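Local atomic coordinates of peptide ABC transporter, peptide-binding protein (Thermus thermophilus, PDB entry 2D5W), a protein that binds oligopeptides, here seen holding a pentapeptide, and probably delivers them to an ABC transporter for uptake across the membrane. Residues A[111-114]-A[115-118]; A[118-121]-A[122-126]; A[254-257]-A[258-261]; A[414-417]-A[418-422]. One frame throughout, in Å; residues are numbered along the deposited sequence.

Interaction 1. Residues A[111-114]-A[115-118]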
ATOM      1  N   GLY A 111     -15.766  -9.199  -6.179  1.00 10.06           N
ATOM      2  CA  GLY A 111     -15.693  -7.926  -5.483  1.00 10.72           C
ATOM      3  C   GLY A 111     -17.047  -7.437  -4.997  1.00 11.42           C
ATOM      4  O   GLY A 111     -17.134  -6.747  -3.980  1.00 12.29           O
ATOM      5  N   LYS A 112     -18.105  -7.800  -5.720  1.00 10.60           N
ATOM      6  CA  LYS A 112     -19.471  -7.389  -5.386  1.00 12.21           C
ATOM      7  C   LYS A 112     -20.159  -8.281  -4.359  1.00 12.41           C
ATOM      8  O   LYS A 112     -21.246  -7.952  -3.881  1.00 13.41           O
ATOM      9  CB  LYS A 112     -20.332  -7.368  -6.654  1.00 13.50           C
ATOM     10  CG  LYS A 112     -19.985  -6.282  -7.647  1.00 15.53           C
ATOM     11  CD  LYS A 112     -20.534  -4.946  -7.202  1.00 15.45           C
ATOM     12  CE  LYS A 112     -20.293  -3.888  -8.261  1.00 15.66           C
ATOM     13  NZ  LYS A 112     -20.912  -2.587  -7.887  1.00 15.34           N
ATOM     14  N   ALA A 113     -19.544  -9.409  -4.023  1.00 11.85           N
ATOM     15  CA  ALA A 113     -20.149 -10.330  -3.067  1.00 12.66           C
ATOM     16  C   ALA A 113     -20.427  -9.640  -1.738  1.00 13.12           C
ATOM     17  O   ALA A 113     -19.573  -8.944  -1.190  1.00 12.32           O
ATOM     18  CB  ALA A 113     -19.245 -11.535  -2.859  1.00 12.87           C
ATOM     19  N   LYS A 114     -21.631  -9.831  -1.215  1.00 13.94           N
ATOM     20  CA  LYS A 114     -21.990  -9.205   0.047  1.00 15.26           C
ATOM     21  C   LYS A 114     -21.120  -9.741   1.178  1.00 13.68           C
ATOM     22  O   LYS A 114     -20.973 -10.949   1.350  1.00 15.47           O
ATOM     23  CB  LYS A 114     -23.471  -9.445   0.356  1.00 18.84           C
ATOM     24  CG  LYS A 114     -24.438  -8.910  -0.703  1.00 23.20           C
ATOM     25  CD  LYS A 114     -24.356  -7.391  -0.878  1.00 26.50           C
ATOM     26  CE  LYS A 114     -23.171  -6.972  -1.739  1.00 28.12           C
ATOM     27  NZ  LYS A 114     -23.113  -5.497  -1.940  1.00 30.95           N
ATOM     28  N   GLY A 115     -20.530  -8.827   1.938  1.00 13.61           N
ATOM     29  CA  GLY A 115     -19.691  -9.244   3.042  1.00 12.40           C
ATOM     30  C   GLY A 115     -18.240  -9.512   2.682  1.00 10.55           C
ATOM     31  O   GLY A 115     -17.466  -9.913   3.546  1.00 11.29           O
ATOM     32  N   MET A 116     -17.870  -9.323   1.417  1.00 10.36           N
ATOM     33  CA  MET A 116     -16.484  -9.520   0.994  1.00 10.38           C
ATOM     34  C   MET A 116     -15.690  -8.438   1.735  1.00  9.91           C
ATOM     35  O   MET A 116     -16.057  -7.265   1.693  1.00 10.43           O
ATOM     36  CB  MET A 116     -16.373  -9.326  -0.520  1.00  9.70           C
ATOM     37  CG  MET A 116     -14.988  -9.567  -1.116  1.00  9.90           C
ATOM     38  SD  MET A 116     -14.367 -11.252  -0.923  1.00 10.18           S
ATOM     39  CE  MET A 116     -15.642 -12.196  -1.768  1.00 11.85           C
ATOM     40  N   PRO A 117     -14.599  -8.815   2.429  1.00  9.83           N
ATOM     41  CA  PRO A 117     -13.805  -7.824   3.167  1.00  9.59           C
ATOM     42  C   PRO A 117     -12.927  -6.931   2.293  1.00  8.72           C
ATOM     43  O   PRO A 117     -11.709  -6.878   2.470  1.00  9.70           O
ATOM     44  CB  PRO A 117     -12.991  -8.690   4.127  1.00  9.81           C
ATOM     45  CG  PRO A 117     -12.735  -9.918   3.313  1.00  9.89           C
ATOM     46  CD  PRO A 117     -14.078 -10.179   2.651  1.00 10.15           C
ATOM     47  N   VAL A 118     -13.551  -6.212   1.367  1.00  8.79           N
ATOM     48  CA  VAL A 118     -12.815  -5.339   0.464  1.00  9.41           C
ATOM     49  C   VAL A 118     -12.183  -4.134   1.159  1.00  9.22           C
ATOM     50  O   VAL A 118     -12.697  -3.621   2.158  1.00  9.62           O
ATOM     51  CB  VAL A 118     -13.721  -4.838  -0.694  1.00  9.17           C
ATOM     52  CG1 VAL A 118     -14.207  -6.027  -1.527  1.00 10.01           C
ATOM     53  CG2 VAL A 118     -14.911  -4.055  -0.136  1.00 10.17           C
TER

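Interaction 2. Residues A[118-121]-A[122-126]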
ATOM      1  N   VAL A 118     -13.551  -6.212   1.367  1.00  8.79           N
ATOM      2  CA  VAL A 118     -12.815  -5.339   0.464  1.00  9.41           C
ATOM      3  C   VAL A 118     -12.183  -4.134   1.159  1.00  9.22           C
ATOM      4  O   VAL A 118     -12.697  -3.621   2.158  1.00  9.62           O
ATOM      5  CB  VAL A 118     -13.721  -4.838  -0.694  1.00  9.17           C
ATOM      6  CG1 VAL A 118     -14.207  -6.027  -1.527  1.00 10.01           C
ATOM      7  CG2 VAL A 118     -14.911  -4.055  -0.136  1.00 10.17           C
ATOM      8  N   LEU A 119     -11.059  -3.690   0.607  1.00  9.79           N
ATOM      9  CA  LEU A 119     -10.320  -2.542   1.121  1.00 10.18           C
ATOM     10  C   LEU A 119     -11.042  -1.233   0.845  1.00 10.09           C
ATOM     11  O   LEU A 119     -10.962  -0.296   1.635  1.00 10.21           O
ATOM     12  CB  LEU A 119      -8.944  -2.471   0.462  1.00 11.70           C
ATOM     13  CG  LEU A 119      -7.954  -3.604   0.716  1.00 12.59           C
ATOM     14  CD1 LEU A 119      -6.827  -3.543  -0.310  1.00 14.81           C
ATOM     15  CD2 LEU A 119      -7.410  -3.488   2.130  1.00 14.63           C
ATOM     16  N   ASN A 120     -11.726  -1.166  -0.290  1.00 11.05           N
ATOM     17  CA  ASN A 120     -12.440   0.045  -0.676  1.00 12.84           C
ATOM     18  C   ASN A 120     -13.891  -0.238  -1.025  1.00 11.32           C
ATOM     19  O   ASN A 120     -14.245  -0.415  -2.193  1.00 11.65           O
ATOM     20  CB  ASN A 120     -11.739   0.729  -1.858  1.00 17.64           C
ATOM     21  CG  ASN A 120     -11.155  -0.258  -2.847  1.00 22.85           C
ATOM     22  OD1 ASN A 120     -10.209  -0.982  -2.532  1.00 28.39           O
ATOM     23  ND2 ASN A 120     -11.712  -0.292  -4.053  1.00 27.60           N
ATOM     24  N   PRO A 121     -14.755  -0.281  -0.004  1.00 10.89           N
ATOM     25  CA  PRO A 121     -16.184  -0.546  -0.197  1.00 12.01           C
ATOM     26  C   PRO A 121     -16.880   0.523  -1.039  1.00 11.20           C
ATOM     27  O   PRO A 121     -17.928   0.263  -1.627  1.00 11.89           O
ATOM     28  CB  PRO A 121     -16.728  -0.610   1.229  1.00 11.67           C
ATOM     29  CG  PRO A 121     -15.538  -1.019   2.036  1.00 19.31           C
ATOM     30  CD  PRO A 121     -14.418  -0.224   1.428  1.00 11.37           C
ATOM     31  N   ASP A 122     -16.307   1.722  -1.093  1.00 11.58           N
ATOM     32  CA  ASP A 122     -16.894   2.794  -1.894  1.00 11.75           C
ATOM     33  C   ASP A 122     -16.816   2.430  -3.374  1.00 11.80           C
ATOM     34  O   ASP A 122     -17.808   2.530  -4.095  1.00 12.38           O
ATOM     35  CB  ASP A 122     -16.167   4.120  -1.632  1.00 12.78           C
ATOM     36  CG  ASP A 122     -16.546   5.200  -2.632  1.00 13.35           C
ATOM     37  OD1 ASP A 122     -15.956   5.228  -3.733  1.00 15.39           O
ATOM     38  OD2 ASP A 122     -17.444   6.010  -2.320  1.00 15.71           O
ATOM     39  N   PHE A 123     -15.637   2.008  -3.824  1.00 11.62           N
ATOM     40  CA  PHE A 123     -15.437   1.617  -5.214  1.00 12.64           C
ATOM     41  C   PHE A 123     -16.448   0.541  -5.588  1.00 12.48           C
ATOM     42  O   PHE A 123     -17.130   0.631  -6.611  1.00 13.36           O
ATOM     43  CB  PHE A 123     -14.019   1.059  -5.404  1.00 13.28           C
ATOM     44  CG  PHE A 123     -13.778   0.424  -6.753  1.00 13.75           C
ATOM     45  CD1 PHE A 123     -13.299   1.179  -7.820  1.00 14.82           C
ATOM     46  CD2 PHE A 123     -14.024  -0.933  -6.953  1.00 15.68           C
ATOM     47  CE1 PHE A 123     -13.065   0.594  -9.063  1.00 16.41           C
ATOM     48  CE2 PHE A 123     -13.794  -1.528  -8.196  1.00 16.12           C
ATOM     49  CZ  PHE A 123     -13.313  -0.761  -9.252  1.00 16.26           C
ATOM     50  N   TRP A 124     -16.551  -0.471  -4.736  1.00 12.08           N
ATOM     51  CA  TRP A 124     -17.443  -1.579  -5.010  1.00 12.72           C
ATOM     52  C   TRP A 124     -18.928  -1.260  -4.987  1.00 13.28           C
ATOM     53  O   TRP A 124     -19.747  -2.066  -5.422  1.00 14.89           O
ATOM     54  CB  TRP A 124     -17.087  -2.749  -4.093  1.00 12.03           C
ATOM     55  CG  TRP A 124     -15.813  -3.379  -4.563  1.00 11.54           C
ATOM     56  CD1 TRP A 124     -14.572  -3.275  -3.998  1.00 11.80           C
ATOM     57  CD2 TRP A 124     -15.639  -4.107  -5.782  1.00 11.71           C
ATOM     58  NE1 TRP A 124     -13.637  -3.890  -4.800  1.00 11.96           N
ATOM     59  CE2 TRP A 124     -14.267  -4.409  -5.901  1.00 12.16           C
ATOM     60  CE3 TRP A 124     -16.518  -4.529  -6.790  1.00 12.50           C
ATOM     61  CZ2 TRP A 124     -13.749  -5.117  -6.994  1.00 11.73           C
ATOM     62  CZ3 TRP A 124     -16.005  -5.229  -7.875  1.00 13.17           C
ATOM     63  CH2 TRP A 124     -14.631  -5.516  -7.967  1.00 13.63           C
ATOM     64  N   GLU A 125     -19.275  -0.073  -4.507  1.00 14.22           N
ATOM     65  CA  GLU A 125     -20.669   0.343  -4.486  1.00 15.99           C
ATOM     66  C   GLU A 125     -21.022   1.118  -5.751  1.00 15.49           C
ATOM     67  O   GLU A 125     -22.125   0.979  -6.280  1.00 18.31           O
ATOM     68  CB  GLU A 125     -20.949   1.227  -3.266  1.00 17.68           C
ATOM     69  CG  GLU A 125     -21.019   0.475  -1.954  1.00 23.99           C
ATOM     70  CD  GLU A 125     -22.255  -0.401  -1.852  1.00 26.00           C
ATOM     71  OE1 GLU A 125     -22.340  -1.197  -0.894  1.00 29.14           O
ATOM     72  OE2 GLU A 125     -23.144  -0.286  -2.724  1.00 28.17           O
ATOM     73  N   ARG A 126     -20.081   1.908  -6.257  1.00 13.46           N
ATOM     74  CA  ARG A 126     -20.355   2.743  -7.425  1.00 13.75           C
ATOM     75  C   ARG A 126     -19.783   2.302  -8.770  1.00 13.16           C
ATOM     76  O   ARG A 126     -20.012   2.964  -9.778  1.00 13.22           O
ATOM     77  CB  ARG A 126     -19.899   4.174  -7.129  1.00 16.18           C
ATOM     78  CG  ARG A 126     -18.401   4.306  -7.028  1.00 15.35           C
ATOM     79  CD  ARG A 126     -17.943   5.642  -6.447  1.00 15.47           C
ATOM     80  NE  ARG A 126     -16.486   5.662  -6.461  1.00 13.14           N
ATOM     81  CZ  ARG A 126     -15.761   5.922  -7.543  1.00 12.68           C
ATOM     82  NH1 ARG A 126     -14.438   5.890  -7.482  1.00 13.79           N
ATOM     83  NH2 ARG A 126     -16.360   6.261  -8.676  1.00 11.90           N
TER

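Interaction 3. Residues A[254-257]-A[258-261]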
ATOM      1  N   ASN A 254      16.175  -8.515   8.211  1.00  8.76           N
ATOM      2  CA  ASN A 254      16.936  -7.492   8.909  1.00  8.63           C
ATOM      3  C   ASN A 254      17.532  -6.586   7.840  1.00  7.38           C
ATOM      4  O   ASN A 254      18.307  -7.039   6.996  1.00  8.33           O
ATOM      5  CB  ASN A 254      18.033  -8.125   9.762  1.00  9.64           C
ATOM      6  CG  ASN A 254      18.842  -7.091  10.509  1.00 11.05           C
ATOM      7  OD1 ASN A 254      19.631  -6.360   9.913  1.00 10.61           O
ATOM      8  ND2 ASN A 254      18.635  -7.006  11.819  1.00 13.78           N
ATOM      9  N   THR A 255      17.172  -5.308   7.870  1.00  8.29           N
ATOM     10  CA  THR A 255      17.655  -4.393   6.846  1.00  8.04           C
ATOM     11  C   THR A 255      19.167  -4.204   6.819  1.00  8.47           C
ATOM     12  O   THR A 255      19.725  -3.914   5.762  1.00  8.83           O
ATOM     13  CB  THR A 255      16.954  -3.018   6.928  1.00  7.61           C
ATOM     14  OG1 THR A 255      17.114  -2.471   8.240  1.00  8.78           O
ATOM     15  CG2 THR A 255      15.469  -3.159   6.608  1.00 10.12           C
ATOM     16  N   ASN A 256      19.843  -4.366   7.956  1.00  8.27           N
ATOM     17  CA  ASN A 256      21.297  -4.245   7.950  1.00  8.40           C
ATOM     18  C   ASN A 256      21.877  -5.465   7.236  1.00  8.21           C
ATOM     19  O   ASN A 256      22.835  -5.348   6.471  1.00  9.04           O
ATOM     20  CB  ASN A 256      21.860  -4.145   9.374  1.00  9.77           C
ATOM     21  CG  ASN A 256      23.378  -4.152   9.396  1.00  9.81           C
ATOM     22  OD1 ASN A 256      24.003  -5.177   9.661  1.00 10.79           O
ATOM     23  ND2 ASN A 256      23.975  -3.008   9.092  1.00 11.61           N
ATOM     24  N   SER A 257      21.301  -6.637   7.480  1.00  8.88           N
ATOM     25  CA  SER A 257      21.772  -7.840   6.809  1.00  9.17           C
ATOM     26  C   SER A 257      21.509  -7.708   5.306  1.00  8.31           C
ATOM     27  O   SER A 257      22.307  -8.166   4.488  1.00  8.91           O
ATOM     28  CB  SER A 257      21.070  -9.075   7.373  1.00  9.29           C
ATOM     29  OG  SER A 257      21.413  -9.252   8.738  1.00 11.91           O
ATOM     30  N   LEU A 258      20.397  -7.079   4.933  1.00  8.52           N
ATOM     31  CA  LEU A 258      20.100  -6.891   3.517  1.00  7.83           C
ATOM     32  C   LEU A 258      21.136  -5.934   2.931  1.00  7.96           C
ATOM     33  O   LEU A 258      21.629  -6.146   1.826  1.00  8.82           O
ATOM     34  CB  LEU A 258      18.687  -6.336   3.319  1.00  8.79           C
ATOM     35  CG  LEU A 258      18.290  -6.025   1.869  1.00  8.20           C
ATOM     36  CD1 LEU A 258      18.421  -7.259   0.989  1.00  9.36           C
ATOM     37  CD2 LEU A 258      16.862  -5.510   1.850  1.00  9.29           C
ATOM     38  N   LEU A 259      21.468  -4.881   3.675  1.00  8.36           N
ATOM     39  CA  LEU A 259      22.468  -3.918   3.225  1.00  8.88           C
ATOM     40  C   LEU A 259      23.793  -4.632   2.937  1.00  9.03           C
ATOM     41  O   LEU A 259      24.433  -4.392   1.907  1.00  9.62           O
ATOM     42  CB  LEU A 259      22.683  -2.838   4.291  1.00  9.36           C
ATOM     43  CG  LEU A 259      23.795  -1.818   4.008  1.00 10.23           C
ATOM     44  CD1 LEU A 259      23.494  -1.066   2.722  1.00 12.09           C
ATOM     45  CD2 LEU A 259      23.913  -0.852   5.173  1.00 12.28           C
ATOM     46  N   VAL A 260      24.201  -5.515   3.843  1.00  8.84           N
ATOM     47  CA  VAL A 260      25.443  -6.256   3.661  1.00  9.56           C
ATOM     48  C   VAL A 260      25.375  -7.095   2.383  1.00  9.48           C
ATOM     49  O   VAL A 260      26.325  -7.126   1.601  1.00  9.15           O
ATOM     50  CB  VAL A 260      25.728  -7.172   4.881  1.00 10.13           C
ATOM     51  CG1 VAL A 260      26.910  -8.089   4.594  1.00 11.02           C
ATOM     52  CG2 VAL A 260      26.020  -6.318   6.112  1.00 12.56           C
ATOM     53  N   ALA A 261      24.247  -7.766   2.162  1.00  9.04           N
ATOM     54  CA  ALA A 261      24.093  -8.586   0.963  1.00  8.40           C
ATOM     55  C   ALA A 261      24.158  -7.719  -0.299  1.00  8.16           C
ATOM     56  O   ALA A 261      24.786  -8.090  -1.294  1.00  9.50           O
ATOM     57  CB  ALA A 261      22.771  -9.350   1.018  1.00  9.76           C
TER

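Interaction 4. Residues A[414-417]-A[418-422]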
ATOM      1  N   GLY A 414      13.049  -6.149  12.470  1.00  9.05           N
ATOM      2  CA  GLY A 414      14.110  -6.250  11.484  1.00  9.27           C
ATOM      3  C   GLY A 414      14.414  -4.956  10.757  1.00  8.27           C
ATOM      4  O   GLY A 414      15.500  -4.803  10.196  1.00  8.80           O
ATOM      5  N   ASN A 415      13.458  -4.036  10.727  1.00  9.08           N
ATOM      6  CA  ASN A 415      13.678  -2.759  10.064  1.00  8.68           C
ATOM      7  C   ASN A 415      14.432  -1.925  11.089  1.00  8.63           C
ATOM      8  O   ASN A 415      13.844  -1.327  11.994  1.00  9.59           O
ATOM      9  CB  ASN A 415      12.345  -2.116   9.691  1.00  9.29           C
ATOM     10  CG  ASN A 415      12.519  -0.920   8.792  1.00  8.57           C
ATOM     11  OD1 ASN A 415      12.917   0.152   9.241  1.00 10.11           O
ATOM     12  ND2 ASN A 415      12.241  -1.101   7.504  1.00 11.03           N
ATOM     13  N   VAL A 416      15.749  -1.892  10.935  1.00  8.44           N
ATOM     14  CA  VAL A 416      16.606  -1.219  11.892  1.00  8.05           C
ATOM     15  C   VAL A 416      16.317   0.246  12.174  1.00  8.18           C
ATOM     16  O   VAL A 416      16.335   0.654  13.336  1.00  8.84           O
ATOM     17  CB  VAL A 416      18.091  -1.413  11.512  1.00  9.02           C
ATOM     18  CG1 VAL A 416      18.992  -0.715  12.526  1.00 11.12           C
ATOM     19  CG2 VAL A 416      18.413  -2.905  11.471  1.00  9.87           C
ATOM     20  N   VAL A 417      16.023   1.041  11.153  1.00  8.56           N
ATOM     21  CA  VAL A 417      15.762   2.446  11.430  1.00  8.93           C
ATOM     22  C   VAL A 417      14.508   2.606  12.297  1.00  8.35           C
ATOM     23  O   VAL A 417      14.437   3.512  13.130  1.00  9.21           O
ATOM     24  CB  VAL A 417      15.660   3.289  10.125  1.00  9.65           C
ATOM     25  CG1 VAL A 417      14.310   3.101   9.458  1.00 11.93           C
ATOM     26  CG2 VAL A 417      15.926   4.757  10.442  1.00 11.67           C
ATOM     27  N   ARG A 418      13.526   1.724  12.126  1.00  8.46           N
ATOM     28  CA  ARG A 418      12.319   1.782  12.944  1.00  8.41           C
ATOM     29  C   ARG A 418      12.604   1.308  14.369  1.00  8.77           C
ATOM     30  O   ARG A 418      12.042   1.838  15.329  1.00  8.68           O
ATOM     31  CB  ARG A 418      11.209   0.940  12.315  1.00  8.14           C
ATOM     32  CG  ARG A 418      10.539   1.636  11.152  1.00  8.26           C
ATOM     33  CD  ARG A 418       9.593   0.720  10.420  1.00  7.75           C
ATOM     34  NE  ARG A 418       8.858   1.445   9.393  1.00  8.49           N
ATOM     35  CZ  ARG A 418       8.146   0.865   8.433  1.00  7.26           C
ATOM     36  NH1 ARG A 418       8.069  -0.459   8.365  1.00  8.55           N
ATOM     37  NH2 ARG A 418       7.514   1.616   7.542  1.00  8.20           N
ATOM     38  N   GLU A 419      13.465   0.305  14.512  1.00  8.85           N
ATOM     39  CA  GLU A 419      13.812  -0.185  15.838  1.00  8.58           C
ATOM     40  C   GLU A 419      14.558   0.931  16.576  1.00  8.71           C
ATOM     41  O   GLU A 419      14.362   1.133  17.776  1.00  9.95           O
ATOM     42  CB  GLU A 419      14.645  -1.469  15.712  1.00 10.31           C
ATOM     43  CG  GLU A 419      13.815  -2.611  15.107  1.00 12.28           C
ATOM     44  CD  GLU A 419      14.602  -3.865  14.770  1.00 13.74           C
ATOM     45  OE1 GLU A 419      15.749  -3.749  14.292  1.00 16.70           O
ATOM     46  OE2 GLU A 419      14.053  -4.975  14.956  1.00 14.26           O
ATOM     47  N   ARG A 420      15.389   1.673  15.850  1.00  8.01           N
ATOM     48  CA  ARG A 420      16.123   2.794  16.430  1.00  9.03           C
ATOM     49  C   ARG A 420      15.144   3.918  16.784  1.00  9.02           C
ATOM     50  O   ARG A 420      15.286   4.587  17.812  1.00 10.04           O
ATOM     51  CB  ARG A 420      17.171   3.308  15.437  1.00  8.86           C
ATOM     52  CG  ARG A 420      18.384   2.386  15.276  1.00  9.00           C
ATOM     53  CD  ARG A 420      19.203   2.762  14.045  1.00 10.72           C
ATOM     54  NE  ARG A 420      19.564   4.176  14.057  1.00 10.94           N
ATOM     55  CZ  ARG A 420      19.755   4.913  12.968  1.00 10.99           C
ATOM     56  NH1 ARG A 420      20.076   6.194  13.084  1.00 12.30           N
ATOM     57  NH2 ARG A 420      19.616   4.377  11.763  1.00 12.85           N
ATOM     58  N   THR A 421      14.146   4.120  15.929  1.00  8.68           N
ATOM     59  CA  THR A 421      13.138   5.152  16.157  1.00  8.05           C
ATOM     60  C   THR A 421      12.373   4.889  17.453  1.00  8.89           C
ATOM     61  O   THR A 421      12.159   5.802  18.255  1.00  9.18           O
ATOM     62  CB  THR A 421      12.146   5.214  14.977  1.00  8.71           C
ATOM     63  OG1 THR A 421      12.846   5.634  13.801  1.00  9.21           O
ATOM     64  CG2 THR A 421      11.018   6.198  15.260  1.00  9.60           C
ATOM     65  N   GLN A 422      11.970   3.641  17.664  1.00  8.08           N
ATOM     66  CA  GLN A 422      11.240   3.289  18.876  1.00  8.49           C
ATOM     67  C   GLN A 422      12.057   3.642  20.114  1.00  9.90           C
ATOM     68  O   GLN A 422      11.528   4.217  21.063  1.00 10.91           O
ATOM     69  CB  GLN A 422      10.903   1.797  18.889  1.00  9.61           C
ATOM     70  CG  GLN A 422       9.871   1.376  17.854  1.00  9.10           C
ATOM     71  CD  GLN A 422       9.602  -0.116  17.892  1.00  9.22           C
ATOM     72  OE1 GLN A 422      10.531  -0.922  17.859  1.00 10.70           O
ATOM     73  NE2 GLN A 422       8.330  -0.492  17.963  1.00 10.78           N
TER

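Interaction 1. Residues A[111-114]-A[115-118]
A113 and M116 meet across a tight reversal of the chain, once through the backbone and once through their side chains. The amide N of M116 donates to A113 O at 3.1 Å, fairly straight at 158° at the hydrogen. It comes from above the carbonyl plane, 43° out of it and off the lone pairs. This is the closing bond of a type II beta turn from A113 to M116, with K114 and G115 at its corners. G115 has a positive phi, and a CB here would collide with K114 O, which suits glycine to this corner. On the side-chain level, M116 CE rests 3.8 Å from A113 CB. M116 sets out with CG opposite its own backbone N (chi1 -177°) and then bends at both chi2 and chi3, which curls the methyl back toward the alanine, while M116 CB lies 3.3 Å from A113 O. Further along, V118 CG1 sits 3.9 Å from G111 O in the last turn of helix 101-112. P117 centres an inverse gamma turn in which V118 N donates to M116 O at 2.7 Å.

Around the turn, W166 of helix 159-173 and Y189 of helix 182-194 pack on both A113 and M116, and Y189 OH is hydrogen-bonded to K114 O. M116 O is also bonded to Q499 NE2. The chain thus leaves helix 101-112 by a type II turn followed directly by an inverse gamma turn, in this family 5 solute-binding protein.

Interaction 2. Residues A[118-121]-A[122-126]
The irregular loop V118 to N120 turns into helix 121-126, whose first turn is closed by a long, weak bond from W124 N to N120 O (3.4 Å, 167° at the hydrogen). This is the N-terminal turn of a short helix in a family 5 solute-binding protein, with P121 placed where its missing N-H costs no bond of the helix itself. N120 and F123 lie side by side and point the same way, their amide and ring planes 68° apart. The amide nitrogen does the touching: N120 ND2 lies 3.0 Å from F123 CB and also reaches the root of the ring. N120 CG stands between its own N and carbonyl carbon (chi1 37°), which turns the amide over the start of the helix. On the indole, V118 CG1 approaches W124 CD1 at 3.7 Å, and N120 O lies 3.4 Å from the same W124 CD1. F123 CD2 lies over one face of the indole, displaced toward its rim, and F108 meets W124 edge-to-face. Apolar side chains of the bound peptide pack on L119 and N120, which places this helix start at the ligand. D122 OD2 is hydrogen-bonded to Y145 OH and T486 OG1, while R126 also forms a salt bridge to D148. Within the helix, R126 NE donates to the syn side of D122 OD1 at 2.8 Å, with the oxygen nearly in the guanidinium plane.

Interaction 3. Residues A[254-257]-A[258-261]
L258 N and N254 O form the first main-chain bond of helix 255-264, at 2.9 Å and in the carbonyl plane. Three more i to i+4 bonds follow: L259 N to T255 O, V260 N to N256 O at 3.0 Å, and A261 N to S257 O at 3.1 Å. Each of these later donors is tilted somewhat from its carbonyl plane. The amides at the very start have no carbonyl of a preceding turn to bind, and the N-cap residue N254 takes over. Its OD1 accepts from S257 N at 3.0 Å, with 154° at the hydrogen, and more weakly from N256 N, where the angle is only 123°. N254 CG lies opposite its own N (chi1 -180°), bringing the amide oxygen across the helix start to those two donors. T255 N is bonded to G414 O, and T255 OG1 has its main partner in V416 N, with a weak bond to G414 O besides.

Between residues three or four apart, the closest side-chain approaches are to carbonyls: V260 CG2 lies 3.3 Å from N256 O, and L259 CB is at the same distance from N256 O. L258 packs on S13, and L259 on Q284 and L285. With main-chain carbonyls, one asparagine oxygen and the loop at G414 sharing the work, each amide from T255 to A261 has an acceptor, that of N256 only weakly, consistent with a firmly defined helix start joined to the beginning of helix 416-431.

Interaction 4. Residues A[414-417]-A[418-422]
G414 and E419 are joined by a hydrogen bond: G414 N donates to E419 OE2 at 2.9 Å and 164°, from above the carboxylate plane. The remaining polar bonds open helix 416-431. The N-cap N415 accepts at OD1 from R418 N, weakly at 3.3 Å, while N415 O takes E419 N in its carbonyl plane. R420 N follows onto V416 O. V417 O is gripped twice, by T421 N at 2.9 Å and by T421 OG1 at 2.7 Å, from opposite faces of its plane; the hydroxyl lies beside its own backbone N (chi1 -65°), where it can reach back one turn.

The apolar contact is V416 CG1 on R420 CD, at 3.8 Å. The stem of R418 crosses the amide of N415, CG 3.4 Å from N415 OD1, the guanidinium and amide planes 29° apart. V417 CG2 packs obliquely against the guanidinium of R420, which also makes a cation-pi contact with F344.

The extended chain of R418 carries NH2 to a salt bridge with the backbone of the bound peptide, while E304 OE1 pairs with NE. An asparagine-capped helix start thus supplies a ligand-binding arginine, in the beta-alpha-beta unit of strand 401-410, helix 416-431 and strand 435-438.

Overall arrangement
Following the chain, interaction 1 closes the turn that leaves helix 101-112, and interaction 2 takes over at V118, the residue they share, to start helix 121-126. The two touch again where K112 NZ meets W124 O, drawing the consecutive helices together. Interaction 3 opens helix 255-264 on the other side of the chain's centre, and interaction 4, much later, opens helix 416-431; their starts meet at T255, G414 and V416. All four are local and lie in series, none nesting or crossing. Interactions 2 and 4, with nearest atoms about 17 Å apart, both reach the bound peptide, from opposite sides of the centre.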